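Putative metal-dependent phosphoesterase (Bifidobacterium adolescentis, PDB 3O0F) hydrolyses phosphoester bonds, probably in nucleotide-type substrates, and holds AMP beside a cluster of two iron(III) ions and one zinc ion. Local coordinates at residues N210-L213 with E217-D220; G196-A201 with R282-R287. All blocks are in the same frame, centred on the assembly; numbering follows the deposited sequence.

Contact 1 of 2, residues N210-L213 with E217-D220; sequences NRRL and EQLD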
loop_
_atom_site.group_PDB
_atom_site.type_symbol
_atom_site.label_atom_id
_atom_site.label_comp_id
_atom_site.label_asym_id
_atom_site.label_seq_id
_atom_site.Cartn_x
_atom_site.Cartn_y
_atom_site.Cartn_z
ATOM N N ASN A 210 -2.119 -8.234 12.203
ATOM C CA ASN A 210 -2.720 -9.595 12.314
ATOM C C ASN A 210 -2.511 -10.285 13.681
ATOM O O ASN A 210 -1.478 -10.067 14.322
ATOM C CB ASN A 210 -2.068 -10.497 11.250
ATOM C CG ASN A 210 -2.535 -10.184 9.826
ATOM O OD1 ASN A 210 -3.672 -10.481 9.465
ATOM N ND2 ASN A 210 -1.643 -9.594 9.008
ATOM N N ARG A 211 -3.455 -11.144 14.095
ATOM C CA ARG A 211 -3.213 -12.090 15.220
ATOM C C ARG A 211 -1.955 -12.994 15.004
ATOM O O ARG A 211 -1.267 -13.345 15.957
ATOM C CB ARG A 211 -4.447 -12.973 15.490
ATOM N N ARG A 212 -1.676 -13.400 13.768
ATOM C CA ARG A 212 -0.433 -14.115 13.485
ATOM C C ARG A 212 0.136 -13.659 12.143
ATOM O O ARG A 212 -0.613 -13.331 11.237
ATOM C CB ARG A 212 -0.613 -15.641 13.543
ATOM C CG ARG A 212 -1.288 -16.263 12.317
ATOM C CD ARG A 212 -1.283 -17.775 12.390
ATOM N NE ARG A 212 -1.874 -18.361 11.189
ATOM C CZ ARG A 212 -1.272 -18.461 9.996
ATOM N NH1 ARG A 212 -0.037 -17.982 9.789
ATOM N NH2 ARG A 212 -1.929 -19.024 8.975
ATOM N N LEU A 213 1.465 -13.612 12.064
ATOM C CA LEU A 213 2.189 -13.342 10.826
ATOM C C LEU A 213 2.112 -14.528 9.854
ATOM O O LEU A 213 1.808 -15.673 10.216
ATOM C CB LEU A 213 3.651 -13.044 11.130
ATOM C CG LEU A 213 3.948 -11.958 12.157
ATOM C CD1 LEU A 213 5.458 -11.902 12.421
ATOM C CD2 LEU A 213 3.409 -10.585 11.665
ATOM N N GLU A 217 6.205 -21.384 5.667
ATOM C CA GLU A 217 5.506 -22.228 4.679
ATOM C C GLU A 217 4.627 -21.397 3.735
ATOM O O GLU A 217 4.646 -21.625 2.539
ATOM C CB GLU A 217 4.691 -23.379 5.352
ATOM C CG GLU A 217 5.608 -24.456 5.977
ATOM C CD GLU A 217 5.014 -25.900 6.188
ATOM O OE1 GLU A 217 4.265 -26.163 7.174
ATOM O OE2 GLU A 217 5.402 -26.799 5.400
ATOM N N GLN A 218 3.880 -20.428 4.262
ATOM C CA GLN A 218 3.061 -19.554 3.413
ATOM C C GLN A 218 3.946 -18.693 2.522
ATOM O O GLN A 218 3.601 -18.440 1.364
ATOM C CB GLN A 218 2.118 -18.666 4.225
ATOM C CG GLN A 218 1.065 -19.436 5.064
ATOM C CD GLN A 218 0.300 -18.513 5.984
ATOM O OE1 GLN A 218 0.831 -18.058 7.008
ATOM N NE2 GLN A 218 -0.986 -18.235 5.641
ATOM N N LEU A 219 5.081 -18.232 3.054
ATOM C CA LEU A 219 6.014 -17.477 2.247
ATOM C C LEU A 219 6.603 -18.354 1.159
ATOM O O LEU A 219 6.754 -17.884 0.034
ATOM C CB LEU A 219 7.123 -16.799 3.083
ATOM C CG LEU A 219 6.636 -15.581 3.892
ATOM C CD1 LEU A 219 7.703 -15.049 4.832
ATOM C CD2 LEU A 219 6.138 -14.468 2.953
ATOM N N ASP A 220 6.905 -19.627 1.473
ATOM C CA ASP A 220 7.478 -20.538 0.494
ATOM C C ASP A 220 6.530 -20.770 -0.660
ATOM O O ASP A 220 6.972 -20.728 -1.790
ATOM C CB ASP A 220 7.882 -21.873 1.098
ATOM C CG ASP A 220 9.148 -21.770 1.950
ATOM O OD1 ASP A 220 9.933 -20.806 1.782
ATOM O OD2 ASP A 220 9.353 -22.667 2.793
#

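Contact 2 of 2, residues G196-A201 with R282-R287; sequences GGVVVA and REILCR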
loop_
_atom_site.group_PDB
_atom_site.type_symbol
_atom_site.label_atom_id
_atom_site.label_comp_id
_atom_site.label_asym_id
_atom_site.label_seq_id
_atom_site.Cartn_x
_atom_site.Cartn_y
_atom_site.Cartn_z
ATOM N N GLY A 196 2.991 -8.671 -16.116
ATOM C CA GLY A 196 4.393 -8.373 -16.394
ATOM C C GLY A 196 5.106 -7.658 -15.269
ATOM O O GLY A 196 6.216 -7.131 -15.472
ATOM N N GLY A 197 4.486 -7.637 -14.087
ATOM C CA GLY A 197 5.002 -6.848 -12.974
ATOM C C GLY A 197 5.900 -7.579 -11.988
ATOM O O GLY A 197 6.199 -8.770 -12.113
ATOM N N VAL A 198 6.236 -6.855 -10.929
ATOM C CA VAL A 198 7.120 -7.304 -9.879
ATOM C C VAL A 198 6.293 -7.211 -8.618
ATOM O O VAL A 198 5.675 -6.179 -8.313
ATOM C CB VAL A 198 8.402 -6.420 -9.808
ATOM C CG1 VAL A 198 9.360 -6.825 -8.628
ATOM C CG2 VAL A 198 9.112 -6.471 -11.153
ATOM N N VAL A 199 6.310 -8.284 -7.852
ATOM C CA VAL A 199 5.465 -8.385 -6.665
ATOM C C VAL A 199 6.290 -8.614 -5.389
ATOM O O VAL A 199 7.178 -9.478 -5.320
ATOM C CB VAL A 199 4.300 -9.449 -6.860
ATOM C CG1 VAL A 199 4.844 -10.808 -7.148
ATOM C CG2 VAL A 199 3.394 -9.454 -5.631
ATOM N N VAL A 200 5.978 -7.835 -4.362
ATOM C CA VAL A 200 6.749 -7.822 -3.094
ATOM C C VAL A 200 5.744 -7.936 -1.931
ATOM O O VAL A 200 4.750 -7.253 -1.954
ATOM C CB VAL A 200 7.559 -6.493 -2.998
ATOM C CG1 VAL A 200 8.202 -6.301 -1.586
ATOM C CG2 VAL A 200 8.594 -6.383 -4.155
ATOM N N ALA A 201 5.993 -8.797 -0.938
ATOM C CA ALA A 201 5.137 -8.879 0.252
ATOM C C ALA A 201 5.465 -7.654 1.165
ATOM O O ALA A 201 6.614 -7.438 1.535
ATOM C CB ALA A 201 5.374 -10.239 1.008
ATOM N N ARG A 282 16.908 -0.813 -9.583
ATOM C CA ARG A 282 17.365 -1.231 -10.930
ATOM C C ARG A 282 16.788 -2.540 -11.347
ATOM O O ARG A 282 16.240 -2.699 -12.452
ATOM C CB ARG A 282 18.895 -1.336 -10.992
ATOM C CG ARG A 282 19.512 -0.333 -11.816
ATOM C CD ARG A 282 21.001 -0.573 -11.989
ATOM N NE ARG A 282 21.622 0.723 -11.961
ATOM C CZ ARG A 282 22.216 1.284 -10.909
ATOM N NH1 ARG A 282 22.397 0.634 -9.764
ATOM N NH2 ARG A 282 22.697 2.510 -11.047
ATOM N N GLU A 283 16.897 -3.491 -10.457
ATOM C CA GLU A 283 16.408 -4.826 -10.711
ATOM C C GLU A 283 14.886 -4.861 -10.842
ATOM O O GLU A 283 14.363 -5.579 -11.684
ATOM C CB GLU A 283 16.944 -5.789 -9.646
ATOM C CG GLU A 283 16.652 -7.288 -9.867
ATOM C CD GLU A 283 17.088 -7.873 -11.232
ATOM O OE1 GLU A 283 18.027 -7.363 -11.894
ATOM O OE2 GLU A 283 16.472 -8.894 -11.634
ATOM N N ILE A 284 14.159 -4.077 -10.062
ATOM C CA ILE A 284 12.713 -4.030 -10.235
ATOM C C ILE A 284 12.345 -3.548 -11.650
ATOM O O ILE A 284 11.401 -4.060 -12.312
ATOM C CB ILE A 284 12.050 -3.138 -9.167
ATOM C CG1 ILE A 284 12.209 -3.765 -7.767
ATOM C CG2 ILE A 284 10.526 -2.917 -9.489
ATOM C CD1 ILE A 284 11.721 -2.875 -6.604
ATOM N N LEU A 285 13.053 -2.509 -12.080
ATOM C CA LEU A 285 12.798 -1.860 -13.363
ATOM C C LEU A 285 13.088 -2.797 -14.520
ATOM O O LEU A 285 12.341 -2.850 -15.536
ATOM C CB LEU A 285 13.640 -0.591 -13.484
ATOM C CG LEU A 285 13.091 0.650 -12.751
ATOM C CD1 LEU A 285 14.149 1.730 -12.673
ATOM C CD2 LEU A 285 11.841 1.213 -13.410
ATOM N N CYS A 286 14.188 -3.534 -14.369
ATOM C CA CYS A 286 14.615 -4.528 -15.362
ATOM C C CYS A 286 13.690 -5.721 -15.453
ATOM O O CYS A 286 13.457 -6.218 -16.550
ATOM C CB CYS A 286 16.058 -4.979 -15.119
ATOM S SG CYS A 286 17.260 -3.660 -15.388
ATOM N N ARG A 287 13.117 -6.161 -14.336
ATOM C CA ARG A 287 12.165 -7.232 -14.377
ATOM C C ARG A 287 10.797 -6.843 -14.858
ATOM O O ARG A 287 10.119 -7.689 -15.414
ATOM C CB ARG A 287 11.940 -7.853 -12.998
ATOM C CG ARG A 287 13.087 -8.565 -12.531
ATOM C CD ARG A 287 12.724 -9.367 -11.339
ATOM N NE ARG A 287 13.946 -9.766 -10.722
ATOM C CZ ARG A 287 14.057 -10.596 -9.709
ATOM N NH1 ARG A 287 12.984 -11.168 -9.149
ATOM N NH2 ARG A 287 15.280 -10.843 -9.281
HETATM O O HOH W 1 7.926 -7.702 -17.593
#

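Contact 1 of 2, residues N210-L213 with E217-D220
Arg-212 and Gln-218 reach for each other from opposite directions, one out of a loop and the other off the first turn of helix 216-225. A single hydrogen bond joins them: Arg-212 NH1 donates to Gln-218 OE1 over 2.9 Å, nearly straight at 167°. The oxygen lies at the edge of the guanidinium, almost in its plane, but the donor stands tilted from the carbonyl plane of the amide, and the two flat groups are turned 44° apart. Arg-212 NH1 also makes a weak bond to Leu-213 O, 3.0 Å away, which ties the guanidinium back to its own loop. With CG between the backbone N and the carbonyl carbon (chi1 77°) and the chain extended to NE, Arg-212 carries its guanidinium across to the helix. Gln-218 OE1 also accepts a hydrogen bond from Ser-215 N, just before the helix, so two donors share this oxygen. The loop belongs to the beta-alpha-beta crossover of the PHP domain that leads from strand 198-201 through helix 216-225 to strand 229-233. Among the charged neighbours, Asp-82 and Glu-81 form long, weak ion pairs with Arg-212 NH2, and Asp-80 OD1 takes a weak hydrogen bond from Gln-218 NE2. Apolar cover comes from Val-83, which touches the side chains of both Arg-212 and Gln-218.

Contact 2 of 2, residues G196-A201 with R282-R287
One water is held between Gly-196 O, at 2.8 Å, and Arg-287 O, at 3.1 Å, donating to both; it links two backbone carbonyls that stand 3.9 Å apart, O to O. Gly-196 is the C-prime residue of a Schellman motif that ends helix 185-194, its positive phi (85°) turning the chain into strand 198-201 of the PHP-domain sheet. Helix 278-287 lies against the start of that strand. Val-198 carries the packing: its CG2 lies 3.5 Å from backbone Ile-284 O and 3.6 Å from Arg-287 CB, and the apolar pair is Val-198 CB with Ile-284 CG2, 4.1 Å. With CG1 anti to the backbone N (chi1 177°), Val-198 turns CG2 to the helix backbone and sets CG1 beside Ile-284 CG2. Leu-255 of strand 255-258 touches both Ile-284 and Arg-287. From CG to NE the Arg-287 chain is extended, and its NH1 forms a salt bridge with Asp-228 OD1; Asp-228 OD2 accepts from Val-199 N, so one carboxylate joins the helix to the strand. Arg-287 grips Glu-283 in a side-on salt bridge: Arg-287 NE meets the anti lone pair of Glu-283 OE2 at 2.8 Å, and Arg-287 NH2 donates to the same oxygen over 3.3 Å.

How the contacts relate
Contact 2 lies at the beginning of strand 198-201, and contact 1 in the loop and helix that follow that strand. Their centres are 22 Å apart and their nearest atoms about 5 Å, without touching. Between residues 196-201 and 210-213 comes His-203, a ligand of one iron, two residues beyond the strand. At contact 1 the Leu-213 side chain is about 8 Å from that of His-203, about 12 Å from a bound iron and about 14 Å from the AMP. At contact 2 the Ile-284 side chain is about 10 Å from that of His-18, a ligand of the other iron. Neither contact supplies a metal ligand.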